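Local coordinates for putative aminotransferase (PDB 4ZWV), which probably acts as a pyridoxal phosphate-dependent sugar aminotransferase in making the aminopentose of the indolocarbazole AT2433, at residues 222-225 / 226-229. Residues are numbered along the deposited sequence; the frame is centred on the assembly and turned at random. Where two conformers were deposited one is given.
Sequences TADR and LRGA
A Schellman motif closes the tight reversal at the tip of the long loop between helices 205-214 and 243-273, where Asp224 meets Arg227 and Ala229. The carbonyl oxygen of Asp224 is gripped twice, by donors arriving from opposite faces of its plane. Arg227 N, from above the carbonyl plane, gives the longer, more bent bond at 3.3 Å to Asp224 O. Ala229 N makes the 6→1 bond, 3.1 Å from Asp224 O and nearer to that plane. Inside this ring lies the 5→2 bond, Gly228 N to Arg225 O at 3.0 Å. Gly228 reverses the chain with a positive phi of 64°, a backbone shape that glycine adopts readily.

Chi1 of -168° swings the Asp224 carboxylate beside its own carbonyl carbon and over the turn, alongside the Arg227 side chain. Their contact is with the aliphatic part of the arginine: Asp224 OD2 lies 3.4 Å from Arg227 CG. The opposite charges stay apart, while the Arg227 guanidinium reaches the second subunit, in a salt bridge to Glu311 and a hydrogen bond to the Ala317 carbonyl there. One water donates to Asp224 OD1 and accepts from Leu226 N, tying the carboxylate to the turn. A second accepts from Asp224 N and donates to Ala229 O, 2.7 Å away, bridging the two arms of the reversal. Next to that bridge, the Ala223 methyl carbon CB sits 3.6 Å from Ala229 O. Asp224 is also the centre of an inverse gamma turn, which bends the incoming arm. The nested 6→1 and 5→2 bonds around a glycine in the left-handed helical conformation are the signature of the Schellman motif, more familiar at helix C-termini and used here in a surface loop that packs against the second subunit.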
loop_
_atom_site.group_PDB
_atom_site.type_symbol
_atom_site.label_atom_id
_atom_site.label_comp_id
_atom_site.label_asym_id
_atom_site.label_seq_id
_atom_site.Cartn_x
_atom_site.Cartn_y
_atom_site.Cartn_z
ATOM N N THR A 222 19.905 -4.919 2.741
ATOM C CA THR A 222 21.279 -5.351 2.483
ATOM C C THR A 222 21.681 -6.570 3.320
ATOM O O THR A 222 22.722 -7.184 3.073
ATOM C CB THR A 222 22.295 -4.218 2.750
ATOM O OG1 THR A 222 22.392 -3.963 4.155
ATOM C CG2 THR A 222 21.881 -2.932 2.034
ATOM N N ALA A 223 20.852 -6.937 4.293
ATOM C CA ALA A 223 21.182 -8.044 5.194
ATOM C C ALA A 223 20.997 -9.423 4.564
ATOM O O ALA A 223 20.307 -9.574 3.556
ATOM C CB ALA A 223 20.348 -7.945 6.469
ATOM N N ASP A 224 21.603 -10.425 5.194
ATOM C CA ASP A 224 21.537 -11.815 4.730
ATOM C C ASP A 224 20.248 -12.468 5.238
ATOM O O ASP A 224 20.239 -13.128 6.280
ATOM C CB ASP A 224 22.772 -12.591 5.210
ATOM C CG ASP A 224 22.918 -13.952 4.539
ATOM O OD1 ASP A 224 21.992 -14.380 3.820
ATOM O OD2 ASP A 224 23.974 -14.593 4.732
ATOM N N ARG A 225 19.160 -12.294 4.497
ATOM C CA ARG A 225 17.863 -12.782 4.956
ATOM C C ARG A 225 17.771 -14.304 4.899
ATOM O O ARG A 225 17.050 -14.917 5.687
ATOM C CB ARG A 225 16.738 -12.131 4.147
ATOM C CG ARG A 225 16.611 -10.635 4.438
ATOM C CD ARG A 225 15.760 -9.896 3.421
ATOM N NE ARG A 225 14.369 -10.333 3.419
ATOM C CZ ARG A 225 13.478 -9.951 2.509
ATOM N NH1 ARG A 225 12.231 -10.394 2.572
ATOM N NH2 ARG A 225 13.837 -9.126 1.535
ATOM N N LEU A 226 18.525 -14.914 3.989
ATOM C CA LEU A 226 18.575 -16.368 3.876
ATOM C C LEU A 226 19.088 -17.047 5.150
ATOM O O LEU A 226 18.741 -18.194 5.440
ATOM C CB LEU A 226 19.461 -16.761 2.691
ATOM C CG LEU A 226 19.364 -18.184 2.151
ATOM C CD1 LEU A 226 18.001 -18.411 1.523
ATOM C CD2 LEU A 226 20.483 -18.435 1.138
ATOM N N ARG A 227 19.931 -16.343 5.906
ATOM C CA ARG A 227 20.464 -16.897 7.144
ATOM C C ARG A 227 19.807 -16.268 8.374
ATOM O O ARG A 227 20.287 -16.456 9.500
ATOM C CB ARG A 227 21.982 -16.713 7.205
ATOM C CG ARG A 227 22.739 -17.446 6.101
ATOM C CD ARG A 227 22.804 -18.948 6.341
ATOM N NE ARG A 227 23.442 -19.611 5.206
ATOM C CZ ARG A 227 22.796 -20.310 4.279
ATOM N NH1 ARG A 227 21.485 -20.495 4.364
ATOM N NH2 ARG A 227 23.471 -20.845 3.274
ATOM N N GLY A 228 18.727 -15.521 8.154
ATOM C CA GLY A 228 17.997 -14.890 9.243
ATOM C C GLY A 228 18.823 -13.849 9.975
ATOM O O GLY A 228 18.547 -13.537 11.133
ATOM N N ALA A 229 19.833 -13.311 9.298
ATOM C CA ALA A 229 20.803 -12.413 9.920
ATOM C C ALA A 229 20.375 -10.952 9.828
ATOM O O ALA A 229 21.060 -10.102 9.239
ATOM C CB ALA A 229 22.172 -12.610 9.285
HETATM O O HOH W 1 23.178 -9.803 7.660
HETATM O O HOH W 2 20.208 -13.429 1.695
#